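Local atomic coordinates of putative mandelate racemase (Bordetella bronchiseptica, PDB entry 3OZY), a protein that is of unknown function but, as a putative mandelate racemase of the enolase superfamily, probably uses bound magnesium to act on sugar-acid substrates. Residues L215-P229 with L241-N255. Sequence-based numbering, arbitrary orientation. Where two conformers were deposited one is given.
With MG (magnesium ion), chain C.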
loop_
_atom_site.group_PDB
_atom_site.type_symbol
_atom_site.label_atom_id
_atom_site.label_comp_id
_atom_site.label_asym_id
_atom_site.label_seq_id
_atom_site.Cartn_x
_atom_site.Cartn_y
_atom_site.Cartn_z
ATOM N N LEU A 215 -11.125 -12.191 -23.693
ATOM C CA LEU A 215 -11.214 -10.962 -24.490
ATOM C C LEU A 215 -11.837 -11.224 -25.870
ATOM O O LEU A 215 -12.619 -10.409 -26.383
ATOM C CB LEU A 215 -9.834 -10.308 -24.627
ATOM C CG LEU A 215 -9.762 -9.034 -25.465
ATOM C CD1 LEU A 215 -10.674 -7.930 -24.903
ATOM C CD2 LEU A 215 -8.313 -8.550 -25.538
ATOM N N ARG A 216 -11.515 -12.361 -26.477
ATOM C CA ARG A 216 -12.118 -12.713 -27.768
ATOM C C ARG A 216 -13.642 -12.780 -27.668
ATOM O O ARG A 216 -14.360 -12.315 -28.556
ATOM C CB ARG A 216 -11.572 -14.051 -28.274
ATOM C CG ARG A 216 -10.129 -13.978 -28.745
ATOM C CD ARG A 216 -9.564 -15.370 -28.939
ATOM N NE ARG A 216 -8.244 -15.320 -29.555
ATOM C CZ ARG A 216 -7.521 -16.397 -29.840
ATOM N NH1 ARG A 216 -7.969 -17.609 -29.536
ATOM N NH2 ARG A 216 -6.336 -16.261 -30.409
ATOM N N ILE A 217 -14.122 -13.392 -26.585
ATOM C CA ILE A 217 -15.552 -13.492 -26.293
ATOM C C ILE A 217 -16.150 -12.106 -26.098
ATOM O O ILE A 217 -17.197 -11.775 -26.665
ATOM C CB ILE A 217 -15.806 -14.313 -25.008
ATOM C CG1 ILE A 217 -15.235 -15.730 -25.149
ATOM C CG2 ILE A 217 -17.300 -14.342 -24.667
ATOM C CD1 ILE A 217 -15.856 -16.526 -26.271
ATOM N N LEU A 218 -15.481 -11.290 -25.286
ATOM C CA LEU A 218 -15.976 -9.943 -24.980
ATOM C C LEU A 218 -16.094 -9.121 -26.258
ATOM O O LEU A 218 -17.028 -8.335 -26.437
ATOM C CB LEU A 218 -15.068 -9.217 -23.983
ATOM C CG LEU A 218 -14.696 -9.993 -22.717
ATOM C CD1 LEU A 218 -13.962 -9.047 -21.764
ATOM C CD2 LEU A 218 -15.890 -10.632 -22.036
ATOM N N ASP A 219 -15.134 -9.304 -27.155
ATOM C CA ASP A 219 -15.137 -8.613 -28.439
ATOM C C ASP A 219 -16.357 -9.059 -29.263
ATOM O O ASP A 219 -17.123 -8.235 -29.755
ATOM C CB ASP A 219 -13.803 -8.930 -29.132
ATOM C CG ASP A 219 -13.551 -8.113 -30.381
ATOM O OD1 ASP A 219 -14.378 -7.266 -30.758
ATOM O OD2 ASP A 219 -12.488 -8.341 -30.992
ATOM N N GLU A 220 -16.550 -10.365 -29.364
ATOM C CA GLU A 220 -17.701 -10.923 -30.062
ATOM C C GLU A 220 -19.018 -10.350 -29.530
ATOM O O GLU A 220 -19.934 -10.040 -30.311
ATOM C CB GLU A 220 -17.683 -12.444 -29.898
ATOM C CG GLU A 220 -18.906 -13.183 -30.422
ATOM C CD GLU A 220 -18.962 -14.618 -29.910
ATOM O OE1 GLU A 220 -17.889 -15.246 -29.770
ATOM O OE2 GLU A 220 -20.076 -15.118 -29.640
ATOM N N ALA A 221 -19.108 -10.200 -28.207
ATOM C CA ALA A 221 -20.321 -9.701 -27.547
ATOM C C ALA A 221 -20.399 -8.178 -27.506
ATOM O O ALA A 221 -21.351 -7.615 -26.965
ATOM C CB ALA A 221 -20.435 -10.274 -26.129
ATOM N N GLY A 222 -19.397 -7.508 -28.059
ATOM C CA GLY A 222 -19.398 -6.058 -28.104
ATOM C C GLY A 222 -19.361 -5.392 -26.741
ATOM O O GLY A 222 -19.939 -4.324 -26.539
ATOM N N CYS A 223 -18.650 -6.005 -25.800
ATOM C CA CYS A 223 -18.578 -5.446 -24.450
ATOM C C CYS A 223 -17.861 -4.100 -24.392
ATOM O O CYS A 223 -16.892 -3.857 -25.114
ATOM C CB CYS A 223 -17.916 -6.433 -23.493
ATOM S SG CYS A 223 -18.891 -7.917 -23.228
ATOM N N TYR A 224 -18.331 -3.229 -23.509
ATOM C CA TYR A 224 -17.774 -1.886 -23.365
ATOM C C TYR A 224 -16.365 -1.891 -22.754
ATOM O O TYR A 224 -15.456 -1.209 -23.247
ATOM C CB TYR A 224 -18.723 -1.033 -22.516
ATOM C CG TYR A 224 -18.386 0.438 -22.497
ATOM C CD1 TYR A 224 -18.818 1.287 -23.517
ATOM C CD2 TYR A 224 -17.652 0.991 -21.453
ATOM C CE1 TYR A 224 -18.506 2.635 -23.497
ATOM C CE2 TYR A 224 -17.339 2.338 -21.430
ATOM C CZ TYR A 224 -17.765 3.154 -22.445
ATOM O OH TYR A 224 -17.444 4.496 -22.417
ATOM N N TRP A 225 -16.184 -2.640 -21.670
ATOM C CA TRP A 225 -14.877 -2.755 -21.041
ATOM C C TRP A 225 -14.687 -4.078 -20.329
ATOM O O TRP A 225 -15.663 -4.788 -20.063
ATOM C CB TRP A 225 -14.553 -1.554 -20.137
ATOM C CG TRP A 225 -15.190 -1.444 -18.748
ATOM C CD1 TRP A 225 -15.393 -2.434 -17.809
ATOM C CD2 TRP A 225 -15.572 -0.216 -18.128
ATOM N NE1 TRP A 225 -15.928 -1.877 -16.653
ATOM C CE2 TRP A 225 -16.039 -0.516 -16.829
ATOM C CE3 TRP A 225 -15.578 1.116 -18.558
ATOM C CZ2 TRP A 225 -16.512 0.476 -15.959
ATOM C CZ3 TRP A 225 -16.044 2.097 -17.698
ATOM C CH2 TRP A 225 -16.507 1.774 -16.415
ATOM N N PHE A 226 -13.416 -4.387 -20.063
ATOM C CA PHE A 226 -12.940 -5.581 -19.359
ATOM C C PHE A 226 -12.183 -5.025 -18.153
ATOM O O PHE A 226 -11.064 -4.506 -18.292
ATOM C CB PHE A 226 -11.973 -6.323 -20.294
ATOM C CG PHE A 226 -11.607 -7.729 -19.876
ATOM C CD1 PHE A 226 -12.168 -8.345 -18.777
ATOM C CD2 PHE A 226 -10.706 -8.444 -20.656
ATOM C CE1 PHE A 226 -11.830 -9.664 -18.461
ATOM C CE2 PHE A 226 -10.363 -9.741 -20.353
ATOM C CZ PHE A 226 -10.917 -10.358 -19.252
ATOM N N GLU A 227 -12.798 -5.106 -16.975
ATOM C CA GLU A 227 -12.291 -4.481 -15.754
ATOM C C GLU A 227 -11.535 -5.486 -14.883
ATOM O O GLU A 227 -11.959 -6.640 -14.748
ATOM C CB GLU A 227 -13.468 -3.875 -14.989
ATOM C CG GLU A 227 -13.154 -3.429 -13.584
ATOM C CD GLU A 227 -14.287 -2.645 -12.972
ATOM O OE1 GLU A 227 -15.243 -2.295 -13.699
ATOM O OE2 GLU A 227 -14.225 -2.365 -11.756
ATOM N N GLU A 228 -10.421 -5.037 -14.297
ATOM C CA GLU A 228 -9.522 -5.900 -13.522
ATOM C C GLU A 228 -9.392 -7.291 -14.143
ATOM O O GLU A 228 -9.613 -8.312 -13.490
ATOM C CB GLU A 228 -9.935 -5.983 -12.045
ATOM C CG GLU A 228 -9.698 -4.684 -11.275
ATOM C CD GLU A 228 -9.648 -4.915 -9.780
ATOM O OE1 GLU A 228 -10.371 -5.817 -9.291
ATOM O OE2 GLU A 228 -8.881 -4.216 -9.084
ATOM N N PRO A 229 -9.002 -7.348 -15.419
ATOM C CA PRO A 229 -8.882 -8.669 -16.048
ATOM C C PRO A 229 -7.789 -9.512 -15.394
ATOM O O PRO A 229 -7.905 -10.743 -15.358
ATOM C CB PRO A 229 -8.488 -8.329 -17.486
ATOM C CG PRO A 229 -7.793 -6.982 -17.379
ATOM C CD PRO A 229 -8.594 -6.257 -16.323
ATOM N N LEU A 241 -3.132 -7.277 -23.412
ATOM C CA LEU A 241 -4.561 -7.280 -23.738
ATOM C C LEU A 241 -4.931 -6.094 -24.627
ATOM O O LEU A 241 -5.626 -6.241 -25.628
ATOM C CB LEU A 241 -5.410 -7.265 -22.468
ATOM C CG LEU A 241 -5.302 -8.503 -21.584
ATOM C CD1 LEU A 241 -6.035 -8.286 -20.260
ATOM C CD2 LEU A 241 -5.862 -9.713 -22.322
ATOM N N ARG A 242 -4.447 -4.917 -24.259
ATOM C CA ARG A 242 -4.738 -3.726 -25.030
ATOM C C ARG A 242 -4.136 -3.796 -26.438
ATOM O O ARG A 242 -4.733 -3.309 -27.404
ATOM C CB ARG A 242 -4.238 -2.510 -24.257
ATOM C CG ARG A 242 -4.650 -1.216 -24.839
ATOM C CD ARG A 242 -4.459 -0.113 -23.833
ATOM N NE ARG A 242 -4.712 1.139 -24.512
ATOM C CZ ARG A 242 -3.787 1.825 -25.170
ATOM N NH1 ARG A 242 -2.532 1.393 -25.208
ATOM N NH2 ARG A 242 -4.115 2.956 -25.779
ATOM N N ALA A 243 -2.964 -4.417 -26.555
ATOM C CA ALA A 243 -2.274 -4.547 -27.834
ATOM C C ALA A 243 -3.040 -5.404 -28.839
ATOM O O ALA A 243 -2.689 -5.445 -30.022
ATOM C CB ALA A 243 -0.874 -5.115 -27.616
ATOM N N GLN A 244 -4.081 -6.105 -28.393
ATOM C CA GLN A 244 -4.868 -6.892 -29.334
ATOM C C GLN A 244 -5.717 -6.000 -30.238
ATOM O O GLN A 244 -6.245 -6.464 -31.246
ATOM C CB GLN A 244 -5.734 -7.931 -28.610
ATOM C CG GLN A 244 -4.920 -8.882 -27.725
ATOM C CD GLN A 244 -3.711 -9.475 -28.442
ATOM O OE1 GLN A 244 -3.854 -10.129 -29.476
ATOM N NE2 GLN A 244 -2.517 -9.249 -27.897
ATOM N N GLY A 245 -5.844 -4.727 -29.875
ATOM C CA GLY A 245 -6.507 -3.752 -30.727
ATOM C C GLY A 245 -8.001 -3.954 -30.893
ATOM O O GLY A 245 -8.567 -3.600 -31.925
ATOM N N THR A 246 -8.659 -4.511 -29.885
ATOM C CA THR A 246 -10.102 -4.692 -29.976
ATOM C C THR A 246 -10.824 -3.424 -29.543
ATOM O O THR A 246 -10.227 -2.538 -28.940
ATOM C CB THR A 246 -10.609 -5.841 -29.076
ATOM O OG1 THR A 246 -10.637 -5.411 -27.708
ATOM C CG2 THR A 246 -9.760 -7.111 -29.231
ATOM N N PRO A 247 -12.120 -3.327 -29.858
ATOM C CA PRO A 247 -12.902 -2.190 -29.359
ATOM C C PRO A 247 -13.274 -2.306 -27.882
ATOM O O PRO A 247 -13.958 -1.416 -27.374
ATOM C CB PRO A 247 -14.167 -2.223 -30.231
ATOM C CG PRO A 247 -13.763 -3.014 -31.459
ATOM C CD PRO A 247 -12.824 -4.055 -30.925
ATOM N N VAL A 248 -12.841 -3.372 -27.212
ATOM C CA VAL A 248 -13.133 -3.538 -25.788
ATOM C C VAL A 248 -12.076 -2.804 -24.970
ATOM O O VAL A 248 -10.878 -3.057 -25.125
ATOM C CB VAL A 248 -13.131 -5.034 -25.377
ATOM C CG1 VAL A 248 -13.520 -5.191 -23.912
ATOM C CG2 VAL A 248 -14.072 -5.856 -26.253
ATOM N N ARG A 249 -12.511 -1.881 -24.117
ATOM C CA ARG A 249 -11.581 -1.099 -23.305
ATOM C C ARG A 249 -10.999 -1.941 -22.176
ATOM O O ARG A 249 -11.730 -2.700 -21.535
ATOM C CB ARG A 249 -12.314 0.097 -22.707
ATOM C CG ARG A 249 -12.856 1.065 -23.738
ATOM C CD ARG A 249 -14.051 1.853 -23.191
ATOM N NE ARG A 249 -14.610 2.730 -24.217
ATOM C CZ ARG A 249 -15.427 2.321 -25.178
ATOM N NH1 ARG A 249 -15.814 1.053 -25.225
ATOM N NH2 ARG A 249 -15.872 3.185 -26.089
ATOM N N ILE A 250 -9.700 -1.800 -21.925
ATOM C CA ILE A 250 -9.082 -2.417 -20.756
ATOM C C ILE A 250 -9.168 -1.422 -19.592
ATOM O O ILE A 250 -8.643 -0.302 -19.675
ATOM C CB ILE A 250 -7.625 -2.836 -21.047
ATOM C CG1 ILE A 250 -7.572 -3.771 -22.263
ATOM C CG2 ILE A 250 -6.973 -3.488 -19.819
ATOM C CD1 ILE A 250 -8.502 -4.983 -22.170
ATOM N N ALA A 251 -9.859 -1.818 -18.523
ATOM C CA ALA A 251 -10.151 -0.934 -17.399
ATOM C C ALA A 251 -9.592 -1.487 -16.101
ATOM O O ALA A 251 -9.680 -2.683 -15.841
ATOM C CB ALA A 251 -11.669 -0.764 -17.266
ATOM N N THR A 252 -9.028 -0.613 -15.279
ATOM C CA THR A 252 -8.628 -0.999 -13.936
ATOM C C THR A 252 -8.453 0.257 -13.099
ATOM O O THR A 252 -8.294 1.359 -13.629
ATOM C CB THR A 252 -7.346 -1.875 -13.930
ATOM O OG1 THR A 252 -7.123 -2.369 -12.605
ATOM C CG2 THR A 252 -6.109 -1.091 -14.429
ATOM N N GLY A 253 -8.535 0.111 -11.781
ATOM C CA GLY A 253 -8.188 1.228 -10.926
ATOM C C GLY A 253 -8.701 1.233 -9.505
ATOM O O GLY A 253 -8.176 1.989 -8.687
ATOM N N GLU A 254 -9.699 0.418 -9.178
ATOM C CA GLU A 254 -10.197 0.444 -7.803
ATOM C C GLU A 254 -9.130 0.017 -6.798
ATOM O O GLU A 254 -9.190 0.400 -5.631
ATOM C CB GLU A 254 -11.456 -0.392 -7.636
ATOM C CG GLU A 254 -11.214 -1.871 -7.567
ATOM C CD GLU A 254 -12.487 -2.638 -7.789
ATOM O OE1 GLU A 254 -12.851 -3.455 -6.927
ATOM O OE2 GLU A 254 -13.123 -2.403 -8.828
ATOM N N ASN A 255 -8.147 -0.759 -7.248
ATOM C CA ASN A 255 -7.120 -1.262 -6.346
ATOM C C ASN A 255 -5.724 -0.711 -6.629
ATOM O O ASN A 255 -4.732 -1.216 -6.109
ATOM C CB ASN A 255 -7.159 -2.794 -6.305
ATOM C CG ASN A 255 -8.380 -3.300 -5.569
ATOM O OD1 ASN A 255 -8.639 -2.891 -4.433
ATOM N ND2 ASN A 255 -9.156 -4.159 -6.216
HETATM MG MG MG C . -14.484 -3.663 -9.944
HETATM O O HOH W 1 -7.775 -1.937 -9.846
HETATM O O HOH W 2 -12.857 -5.175 -10.054
HETATM O O HOH W 3 -14.840 -4.851 -7.921
HETATM O O HOH W 4 -16.482 -2.535 -9.352
#
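E227 and E254 reach one magnesium ion by different routes: in E227, CG stands opposite the backbone N (chi1 169°), whereas in E254 it sits between N and the carbonyl carbon (chi1 77°). Both chains then run extended, crossing at about a right angle, and each OE2 lies 2.2 Å from the magnesium ion, which lets the two oxygens approach to 3.1 Å. D201 is the third protein ligand, and K171 forms a salt bridge with E227 OE1. E228 adds a second shell: its OE1 accepts from a metal-bound water, while N255 ND2 donates to the syn lone pair of OE2 at 2.9 Å.

Behind the site, strands 225-227 and 249-252 run parallel, joined by backbone hydrogen bonds such as A251 N to F226 O (3.0 Å). Next to this pairing, the R249 guanidinium lies flat over the Y224 ring, planes 6° apart, a cation-pi stack; NH1 also donates, in the guanidinium plane, to a lone pair of Y224 O 3.0 Å away, which helps hold the group's rotation. Farther back, V248 CG2 packs on helix 208-220 at D219 CA. The pair illustrates a beta-alpha-beta unit of the enolase-superfamily barrel, with acidic metal ligands at or just beyond the C-terminal ends of successive strands.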